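Local coordinates for protein DNA ligase (Aquifex aeolicus, PDB 3QWU) that probably works as an ATP-dependent polynucleotide ligase, holding adenosine in the pocket of its adenylation domain and binding calcium nearby, at residues R20-E23 and E28-R31; N85-K90 and Y96-G101; F61-G66 and A228-S233. One frame throughout, in Å; residues are numbered along the deposited sequence.

How the interactions relate
Interaction 1 comes first along the chain, closing a short loop as strand 19-24 turns back against strand 27-32, and is complete before the others begin. Residues 61-66 then open interaction 3, which closes only when the chain returns with residues 228-233, so interaction 2, the hairpin of strands 84-91 and 94-98, lies wholly within that long excursion. Interactions 1 and 2 touch: Arg31 NH1 reaches Gly101 O, a probable hydrogen bond that ties the N-terminal sheet to the sheet beside the nucleoside. Interaction 3 lies across the chain's centre from both, about 27 Å from interaction 2 between centres, and packs the start of helix 63-70 against strand 227-231 of the mixed sheet, which also carries pocket residues.

Interaction 1 (R20-E23 and E28-R31); sequences RSEE and EYLR
Residues Arg20-Glu23 and Glu28-Arg31 form the two arms of a beta hairpin, their strand axes 4.4 Å apart at closest approach and their N-to-C directions 144° from each other. Arg20 with Arg31 and Glu22 with Tyr29 are its hydrogen-bonded pairs, each trading N-H and C=O in both directions; Ser21 with Leu30 and Glu23 with Glu28 are the non-hydrogen-bonded ones. Strand 27-32 also pairs through Leu30 with Ile45, continuing a four-stranded antiparallel sheet.

Glu22 carries the face it shares with Tyr29 and Arg31, serving with both its hydrocarbon and its charge. Its CB lies over the Tyr29 ring in a CH-pi contact, 3.8 Å from the centroid. The chain then bends at the CB-CG bond (chi2 -68°), which swings the carboxylate away from the phenol and toward Arg31. There Glu22 OE2, met on its anti side but somewhat out of the carboxylate plane, accepts from Arg31 NE at 2.9 Å, the oxygen lying in the guanidinium plane and the N-H pointing almost straight at it (165°). A weak second bond from Arg31 NH2 to the same OE2 completes the salt bridge. A carboxylate suits this place, since Arg31 is buried and Arg20 NH1 stands only 4.5 Å from Arg31 NH2, a like-charge approach the acid probably eases.

Beyond the hairpin, Arg31 also bonds to Asn33 OD1 and makes a cation-pi contact with Phe103, while Tyr29 OH bonds to Ile104 N. On the other face the acids Glu23 and Glu28 are exposed, where solvent can screen them: Glu23 OE1 rests 3.4 Å from the methylene CG of Glu28 and 3.5 Å from Glu28 OE1.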
loop_
_atom_site.group_PDB
_atom_site.type_symbol
_atom_site.label_atom_id
_atom_site.label_comp_id
_atom_site.label_asym_id
_atom_site.label_seq_id
_atom_site.Cartn_x
_atom_site.Cartn_y
_atom_site.Cartn_z
ATOM N N ARG A 20 28.957 2.913 -6.200
ATOM C CA ARG A 20 29.816 2.698 -5.027
ATOM C C ARG A 20 30.888 1.651 -5.351
ATOM O O ARG A 20 30.632 0.680 -6.064
ATOM C CB ARG A 20 29.037 2.197 -3.794
ATOM C CG ARG A 20 27.571 2.556 -3.741
ATOM C CD ARG A 20 27.072 2.858 -2.340
ATOM N NE ARG A 20 26.016 3.872 -2.416
ATOM C CZ ARG A 20 24.714 3.678 -2.177
ATOM N NH1 ARG A 20 24.245 2.489 -1.799
ATOM N NH2 ARG A 20 23.863 4.700 -2.298
ATOM N N SER A 21 32.082 1.834 -4.800
ATOM C CA SER A 21 33.134 0.845 -4.944
ATOM C C SER A 21 32.894 -0.229 -3.921
ATOM O O SER A 21 32.514 0.052 -2.793
ATOM C CB SER A 21 34.518 1.461 -4.768
ATOM O OG SER A 21 34.488 2.428 -3.755
ATOM N N GLU A 22 33.069 -1.470 -4.339
ATOM C CA GLU A 22 32.930 -2.600 -3.455
ATOM C C GLU A 22 34.232 -3.309 -3.570
ATOM O O GLU A 22 34.974 -3.070 -4.519
ATOM C CB GLU A 22 31.808 -3.539 -3.919
ATOM C CG GLU A 22 30.414 -2.903 -4.095
ATOM C CD GLU A 22 29.744 -2.442 -2.792
ATOM O OE1 GLU A 22 30.319 -2.617 -1.694
ATOM O OE2 GLU A 22 28.622 -1.905 -2.885
ATOM N N GLU A 23 34.529 -4.152 -2.593
ATOM C CA GLU A 23 35.621 -5.121 -2.722
ATOM C C GLU A 23 35.130 -6.468 -2.218
ATOM O O GLU A 23 34.466 -6.558 -1.175
ATOM C CB GLU A 23 36.902 -4.709 -1.987
ATOM C CG GLU A 23 38.024 -5.776 -2.145
ATOM C CD GLU A 23 39.452 -5.247 -1.946
ATOM O OE1 GLU A 23 39.837 -4.208 -2.553
ATOM O OE2 GLU A 23 40.214 -5.901 -1.191
ATOM N N GLU A 28 38.246 -5.491 -6.724
ATOM C CA GLU A 28 37.811 -4.141 -6.388
ATOM C C GLU A 28 37.041 -3.651 -7.596
ATOM O O GLU A 28 37.546 -3.770 -8.713
ATOM C CB GLU A 28 39.023 -3.263 -6.127
ATOM C CG GLU A 28 38.750 -2.201 -5.081
ATOM C CD GLU A 28 40.035 -1.465 -4.642
ATOM O OE1 GLU A 28 41.163 -1.972 -4.872
ATOM O OE2 GLU A 28 39.895 -0.371 -4.064
ATOM N N TYR A 29 35.821 -3.149 -7.390
ATOM C CA TYR A 29 34.958 -2.799 -8.522
ATOM C C TYR A 29 34.017 -1.657 -8.183
ATOM O O TYR A 29 33.887 -1.283 -7.020
ATOM C CB TYR A 29 34.184 -4.036 -9.069
ATOM C CG TYR A 29 33.160 -4.689 -8.140
ATOM C CD1 TYR A 29 31.791 -4.664 -8.425
ATOM C CD2 TYR A 29 33.560 -5.368 -7.003
ATOM C CE1 TYR A 29 30.852 -5.305 -7.577
ATOM C CE2 TYR A 29 32.635 -6.001 -6.145
ATOM C CZ TYR A 29 31.288 -5.967 -6.431
ATOM O OH TYR A 29 30.419 -6.580 -5.541
ATOM N N LEU A 30 33.405 -1.077 -9.212
ATOM C CA LEU A 30 32.374 -0.051 -9.037
ATOM C C LEU A 30 31.028 -0.680 -9.349
ATOM O O LEU A 30 30.919 -1.458 -10.303
ATOM C CB LEU A 30 32.648 1.132 -9.948
ATOM C CG LEU A 30 33.947 1.905 -9.621
ATOM C CD1 LEU A 30 35.250 1.187 -10.143
ATOM C CD2 LEU A 30 33.864 3.299 -10.159
ATOM N N ARG A 31 30.019 -0.370 -8.533
ATOM C CA ARG A 31 28.702 -1.006 -8.623
ATOM C C ARG A 31 27.589 0.014 -8.714
ATOM O O ARG A 31 27.480 0.895 -7.865
ATOM C CB ARG A 31 28.461 -1.851 -7.380
ATOM C CG ARG A 31 27.124 -2.572 -7.360
ATOM C CD ARG A 31 26.981 -3.410 -6.120
ATOM N NE ARG A 31 26.696 -2.611 -4.926
ATOM C CZ ARG A 31 25.485 -2.195 -4.532
ATOM N NH1 ARG A 31 24.402 -2.455 -5.232
ATOM N NH2 ARG A 31 25.363 -1.508 -3.419
#

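Interaction 2 (N85-K90 and Y96-G101); sequences NTRIFK and YALSRG. With ADN (adenosine), chain C.
Phe89, Leu98 and Tyr96 form the apolar centre. Leu98 CG meets the edge of the Phe89 ring in its plane, 3.8 Å from CE1, while Tyr96 CB lies over a face of the same ring. Phe46 and Phe49 bring further rings to Phe89, an aromatic cluster suited to a broad flat side chain. On the opposite face of the sheet the small Ala97 sits beside Ile88, and Thr108 and Leu112 of helix 106-115 pack on this face.

These residues belong to a beta hairpin in which Arg87 with Leu98 and Phe89 with Tyr96 are hydrogen-bonded pairs; strand 84-91 continues the antiparallel sheet to strand 127-134 in what is probably the adenylation domain. Leu98 O is heavily used: Arg87 N approaches in the carbonyl plane, Thr86 OG1 from above it at 3.3 Å, and a water also donates to it.

Arg87 marks the passage from apolar to polar. Leu98 lies over one face of its guanidinium, CD1 toward the rim; NH2 bonds to Ser99 O at 2.8 Å in the guanidinium plane, NE donates to the water, and NH1 serves Gly42 O and Trp52 O. With a leucine in its place, Ser99 O and those two loop carbonyls would probably lose their donor and the water would be held less firmly.

Asn85 CG lies opposite the backbone N (chi1 -179°), carrying the amide toward the ribose and Arg100. The same water donates to Asn85 OD1 at 2.6 Å, which, with the ribose bonds of ND2, probably sets the turn of the amide. Asn85 ND2 donates to adenosine O2' at 3.0 Å and weakly to O3'; the guanidinium of Arg100 presents a face to O3', its NE 3.7 Å away.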
loop_
_atom_site.group_PDB
_atom_site.type_symbol
_atom_site.label_atom_id
_atom_site.label_comp_id
_atom_site.label_asym_id
_atom_site.label_seq_id
_atom_site.Cartn_x
_atom_site.Cartn_y
_atom_site.Cartn_z
ATOM N N ASN A 85 17.982 -13.653 -9.732
ATOM C CA ASN A 85 18.729 -13.405 -10.926
ATOM C C ASN A 85 20.220 -13.485 -10.646
ATOM O O ASN A 85 20.725 -12.969 -9.617
ATOM C CB ASN A 85 18.384 -11.994 -11.370
ATOM C CG ASN A 85 19.073 -11.601 -12.609
ATOM O OD1 ASN A 85 20.264 -11.266 -12.600
ATOM N ND2 ASN A 85 18.320 -11.550 -13.688
ATOM N N THR A 86 20.938 -14.120 -11.570
ATOM C CA THR A 86 22.364 -14.146 -11.466
ATOM C C THR A 86 23.040 -13.939 -12.796
ATOM O O THR A 86 22.516 -14.326 -13.855
ATOM C CB THR A 86 22.871 -15.442 -10.836
ATOM O OG1 THR A 86 24.154 -15.158 -10.249
ATOM C CG2 THR A 86 23.022 -16.539 -11.878
ATOM N N ARG A 87 24.202 -13.304 -12.716
ATOM C CA ARG A 87 25.027 -13.006 -13.879
ATOM C C ARG A 87 26.411 -13.604 -13.596
ATOM O O ARG A 87 27.019 -13.303 -12.572
ATOM C CB ARG A 87 25.094 -11.503 -14.073
ATOM C CG ARG A 87 23.933 -10.920 -14.933
ATOM C CD ARG A 87 24.008 -9.386 -14.900
ATOM N NE ARG A 87 23.912 -8.964 -13.502
ATOM C CZ ARG A 87 24.427 -7.850 -13.009
ATOM N NH1 ARG A 87 25.051 -6.986 -13.799
ATOM N NH2 ARG A 87 24.291 -7.572 -11.720
ATOM N N ILE A 88 26.856 -14.522 -14.437
ATOM C CA ILE A 88 28.017 -15.325 -14.134
ATOM C C ILE A 88 29.070 -15.097 -15.211
ATOM O O ILE A 88 28.760 -15.136 -16.402
ATOM C CB ILE A 88 27.676 -16.859 -14.048
ATOM C CG1 ILE A 88 26.573 -17.127 -12.970
ATOM C CG2 ILE A 88 28.934 -17.676 -13.728
ATOM C CD1 ILE A 88 25.874 -18.524 -13.068
ATOM N N PHE A 89 30.312 -14.895 -14.779
ATOM C CA PHE A 89 31.413 -14.617 -15.714
ATOM C C PHE A 89 32.775 -15.103 -15.249
ATOM O O PHE A 89 32.988 -15.373 -14.068
ATOM C CB PHE A 89 31.522 -13.121 -15.988
ATOM C CG PHE A 89 31.851 -12.309 -14.786
ATOM C CD1 PHE A 89 30.860 -11.863 -13.956
ATOM C CD2 PHE A 89 33.159 -11.989 -14.492
ATOM C CE1 PHE A 89 31.174 -11.125 -12.854
ATOM C CE2 PHE A 89 33.471 -11.238 -13.407
ATOM C CZ PHE A 89 32.484 -10.809 -12.582
ATOM N N LYS A 90 33.719 -15.113 -16.198
ATOM C CA LYS A 90 35.097 -15.511 -15.942
ATOM C C LYS A 90 36.022 -14.298 -15.793
ATOM O O LYS A 90 35.976 -13.379 -16.602
ATOM C CB LYS A 90 35.569 -16.424 -17.076
ATOM C CG LYS A 90 36.704 -17.331 -16.663
ATOM C CD LYS A 90 37.272 -18.151 -17.805
ATOM C CE LYS A 90 38.500 -18.918 -17.278
ATOM N NZ LYS A 90 39.119 -19.792 -18.257
ATOM N N TYR A 96 32.726 -16.056 -11.180
ATOM C CA TYR A 96 32.009 -15.277 -10.180
ATOM C C TYR A 96 30.572 -15.095 -10.598
ATOM O O TYR A 96 30.216 -15.178 -11.802
ATOM C CB TYR A 96 32.647 -13.913 -9.963
ATOM C CG TYR A 96 34.122 -13.963 -9.634
ATOM C CD1 TYR A 96 34.577 -14.028 -8.297
ATOM C CD2 TYR A 96 35.073 -13.941 -10.646
ATOM C CE1 TYR A 96 35.933 -14.067 -7.999
ATOM C CE2 TYR A 96 36.433 -13.981 -10.349
ATOM C CZ TYR A 96 36.854 -14.045 -9.032
ATOM O OH TYR A 96 38.202 -14.079 -8.789
ATOM N N ALA A 97 29.753 -14.825 -9.592
ATOM C CA ALA A 97 28.294 -14.696 -9.798
ATOM C C ALA A 97 27.852 -13.397 -9.173
ATOM O O ALA A 97 28.189 -13.133 -8.015
ATOM C CB ALA A 97 27.542 -15.920 -9.173
ATOM N N LEU A 98 27.153 -12.584 -9.951
ATOM C CA LEU A 98 26.640 -11.298 -9.478
ATOM C C LEU A 98 25.140 -11.381 -9.205
ATOM O O LEU A 98 24.405 -11.913 -10.042
ATOM C CB LEU A 98 26.843 -10.193 -10.514
ATOM C CG LEU A 98 28.250 -9.775 -10.914
ATOM C CD1 LEU A 98 28.154 -8.599 -11.872
ATOM C CD2 LEU A 98 29.154 -9.403 -9.711
ATOM N N SER A 99 24.711 -10.844 -8.058
ATOM C CA SER A 99 23.293 -10.556 -7.757
ATOM C C SER A 99 22.740 -9.452 -8.660
ATOM O O SER A 99 23.481 -8.719 -9.305
ATOM C CB SER A 99 23.150 -10.052 -6.328
ATOM O OG SER A 99 23.623 -8.707 -6.236
ATOM N N ARG A 100 21.440 -9.280 -8.656
ATOM C CA ARG A 100 20.840 -8.308 -9.534
ATOM C C ARG A 100 21.385 -6.963 -9.195
ATOM O O ARG A 100 21.572 -6.126 -10.105
ATOM C CB ARG A 100 19.319 -8.305 -9.393
ATOM C CG ARG A 100 18.633 -7.365 -10.353
ATOM C CD ARG A 100 18.430 -7.860 -11.805
ATOM N NE ARG A 100 17.034 -7.532 -12.159
ATOM C CZ ARG A 100 16.603 -6.733 -13.137
ATOM N NH1 ARG A 100 17.430 -6.173 -13.986
ATOM N NH2 ARG A 100 15.301 -6.513 -13.285
ATOM N N GLY A 101 21.627 -6.752 -7.887
ATOM C CA GLY A 101 22.136 -5.488 -7.387
ATOM C C GLY A 101 23.573 -5.224 -7.774
ATOM O O GLY A 101 24.044 -4.097 -7.671
HETATM O "O5'" ADN C . 12.606 -9.103 -14.285
HETATM C "C5'" ADN C . 12.232 -10.456 -14.548
HETATM C "C4'" ADN C . 13.101 -11.395 -13.721
HETATM O "O4'" ADN C . 12.629 -12.775 -13.803
HETATM C "C3'" ADN C . 14.532 -11.408 -14.241
HETATM O "O3'" ADN C . 15.393 -10.430 -13.662
HETATM C "C2'" ADN C . 15.006 -12.833 -13.975
HETATM O "O2'" ADN C . 15.818 -12.888 -12.815
HETATM C "C1'" ADN C . 13.752 -13.680 -13.773
HETATM N N9 ADN C . 13.542 -14.698 -14.815
HETATM C C8 ADN C . 13.093 -15.949 -14.561
HETATM N N7 ADN C . 12.976 -16.690 -15.688
HETATM C C5 ADN C . 13.338 -15.856 -16.697
HETATM C C6 ADN C . 13.402 -15.988 -18.156
HETATM N N6 ADN C . 13.059 -17.191 -18.696
HETATM N N1 ADN C . 13.859 -14.924 -18.887
HETATM C C2 ADN C . 14.181 -13.744 -18.284
HETATM N N3 ADN C . 14.108 -13.547 -16.936
HETATM C C4 ADN C . 13.718 -14.554 -16.125
HETATM O O HOH W 1 22.524 -10.361 -11.609
HETATM O O HOH W 2 19.665 -11.458 -7.874
#

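Interaction 3 (F61-G66 and A228-S233)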
loop_
_atom_site.group_PDB
_atom_site.type_symbol
_atom_site.label_atom_id
_atom_site.label_comp_id
_atom_site.label_asym_id
_atom_site.label_seq_id
_atom_site.Cartn_x
_atom_site.Cartn_y
_atom_site.Cartn_z
ATOM N N PHE A 61 -0.522 -6.785 -18.397
ATOM C CA PHE A 61 -1.608 -7.185 -17.488
ATOM C C PHE A 61 -2.721 -7.881 -18.254
ATOM O O PHE A 61 -3.515 -8.623 -17.651
ATOM C CB PHE A 61 -2.183 -5.965 -16.771
ATOM C CG PHE A 61 -1.306 -5.412 -15.642
ATOM C CD1 PHE A 61 0.043 -5.082 -15.852
ATOM C CD2 PHE A 61 -1.875 -5.157 -14.388
ATOM C CE1 PHE A 61 0.835 -4.565 -14.794
ATOM C CE2 PHE A 61 -1.112 -4.637 -13.325
ATOM C CZ PHE A 61 0.255 -4.332 -13.536
ATOM N N LEU A 62 -2.808 -7.631 -19.561
ATOM C CA LEU A 62 -3.833 -8.279 -20.408
ATOM C C LEU A 62 -3.040 -9.120 -21.350
ATOM O O LEU A 62 -2.128 -8.639 -22.003
ATOM C CB LEU A 62 -4.708 -7.266 -21.160
ATOM C CG LEU A 62 -5.823 -6.617 -20.334
ATOM C CD1 LEU A 62 -6.604 -5.529 -21.106
ATOM C CD2 LEU A 62 -6.795 -7.679 -19.837
ATOM N N LEU A 63 -3.295 -10.411 -21.348
ATOM C CA LEU A 63 -2.447 -11.310 -22.131
ATOM C C LEU A 63 -2.707 -11.040 -23.618
ATOM O O LEU A 63 -1.785 -10.792 -24.386
ATOM C CB LEU A 63 -2.721 -12.770 -21.749
ATOM C CG LEU A 63 -1.924 -13.906 -22.366
ATOM C CD1 LEU A 63 -0.426 -13.690 -22.300
ATOM C CD2 LEU A 63 -2.314 -15.193 -21.582
ATOM N N GLU A 64 -3.963 -11.062 -24.024
ATOM C CA GLU A 64 -4.267 -11.007 -25.456
ATOM C C GLU A 64 -3.938 -9.639 -26.080
ATOM O O GLU A 64 -3.201 -9.547 -27.109
ATOM C CB GLU A 64 -5.729 -11.318 -25.713
ATOM C CG GLU A 64 -6.048 -11.168 -27.226
ATOM C CD GLU A 64 -7.302 -11.890 -27.671
ATOM O OE1 GLU A 64 -8.041 -12.432 -26.827
ATOM O OE2 GLU A 64 -7.577 -11.872 -28.884
ATOM N N THR A 65 -4.481 -8.583 -25.478
ATOM C CA THR A 65 -4.232 -7.239 -25.959
ATOM C C THR A 65 -2.791 -6.816 -25.719
ATOM O O THR A 65 -2.305 -5.988 -26.418
ATOM C CB THR A 65 -5.177 -6.266 -25.271
ATOM O OG1 THR A 65 -6.505 -6.788 -25.389
ATOM C CG2 THR A 65 -5.125 -4.914 -25.892
ATOM N N GLY A 66 -2.105 -7.368 -24.722
ATOM C CA GLY A 66 -0.719 -7.011 -24.492
ATOM C C GLY A 66 0.197 -7.573 -25.567
ATOM O O GLY A 66 1.069 -6.872 -26.110
ATOM N N ALA A 228 8.837 -8.963 -22.592
ATOM C CA ALA A 228 7.675 -8.688 -21.720
ATOM C C ALA A 228 7.328 -9.906 -20.909
ATOM O O ALA A 228 7.481 -11.003 -21.365
ATOM C CB ALA A 228 6.477 -8.233 -22.522
ATOM N N LYS A 229 6.843 -9.715 -19.690
ATOM C CA LYS A 229 6.533 -10.850 -18.823
ATOM C C LYS A 229 5.074 -10.818 -18.362
ATOM O O LYS A 229 4.450 -9.740 -18.257
ATOM C CB LYS A 229 7.464 -10.881 -17.615
ATOM C CG LYS A 229 7.386 -9.652 -16.696
ATOM C CD LYS A 229 8.274 -9.891 -15.421
ATOM C CE LYS A 229 8.992 -8.627 -14.933
ATOM N NZ LYS A 229 8.165 -7.615 -14.220
ATOM N N TYR A 230 4.542 -11.993 -18.092
ATOM C CA TYR A 230 3.193 -12.118 -17.599
ATOM C C TYR A 230 3.194 -13.173 -16.491
ATOM O O TYR A 230 3.841 -14.230 -16.643
ATOM C CB TYR A 230 2.265 -12.482 -18.746
ATOM C CG TYR A 230 0.862 -12.679 -18.329
ATOM C CD1 TYR A 230 0.375 -13.951 -18.005
ATOM C CD2 TYR A 230 -0.015 -11.583 -18.246
ATOM C CE1 TYR A 230 -0.984 -14.128 -17.603
ATOM C CE2 TYR A 230 -1.339 -11.723 -17.850
ATOM C CZ TYR A 230 -1.834 -12.996 -17.516
ATOM O OH TYR A 230 -3.156 -13.102 -17.094
ATOM N N ILE A 231 2.486 -12.859 -15.381
ATOM C CA ILE A 231 2.493 -13.651 -14.132
ATOM C C ILE A 231 1.130 -14.358 -13.941
ATOM O O ILE A 231 0.068 -13.825 -14.276
ATOM C CB ILE A 231 2.819 -12.726 -12.925
ATOM C CG1 ILE A 231 4.003 -11.785 -13.322
ATOM C CG2 ILE A 231 3.142 -13.495 -11.596
ATOM C CD1 ILE A 231 5.523 -12.323 -13.355
ATOM N N THR A 232 1.166 -15.575 -13.429
ATOM C CA THR A 232 -0.064 -16.300 -13.125
ATOM C C THR A 232 -0.733 -15.704 -11.888
ATOM O O THR A 232 -0.093 -15.047 -11.065
ATOM C CB THR A 232 0.215 -17.768 -12.874
ATOM O OG1 THR A 232 1.131 -17.911 -11.758
ATOM C CG2 THR A 232 0.800 -18.441 -14.172
ATOM N N SER A 233 -2.034 -15.929 -11.756
ATOM C CA SER A 233 -2.743 -15.394 -10.630
ATOM C C SER A 233 -2.279 -16.109 -9.393
ATOM O O SER A 233 -2.110 -15.456 -8.359
ATOM C CB SER A 233 -4.232 -15.523 -10.801
ATOM O OG SER A 233 -4.509 -16.814 -11.148
HETATM O O HOH W 3 -4.614 -10.963 -17.883
#
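Phe61 O and Tyr230 OH are joined through one water, which donates to the carbonyl oxygen at 2.6 Å and accepts from the phenol at 2.7 Å. No direct hydrogen bond crosses between residues 61-66 and 228-233, so this relay is their polar link, and it gives a buried hydroxyl and a buried carbonyl each a partner. A tyrosine suits the place because it offers a flat apolar ring for packing and a donor at its far end.

The ring is reached from two directions. Phe61 O lies at its edge, in the ring plane, 3.8 Å from Tyr230 CE2, whereas Leu63 CB sits over one face, displaced toward the rim and 4.3 Å from the same carbon. With CG trans to the backbone nitrogen (chi1 178°), the Tyr230 side chain extends from its strand toward the start of helix 63-70. Leu205 of helix 195-210 packs against both Leu63 and Tyr230, Phe265 of helix 254-269 adds to the Tyr230 surroundings, and Phe61 also packs on Leu362 of the second subunit.

Leu62 occupies the N-cap position of helix 63-70, where an aliphatic side chain cannot cap; instead the carboxylate of Glu268 accepts from the backbone nitrogens of Leu63 and Glu64.

Strands 58-60 and 227-231 run parallel at one margin of a mixed sheet, and Lys229, next to Tyr230, lines the adenosine pocket, an arrangement consistent with the nucleotide-binding fold of the adenylation domain in this ligase family.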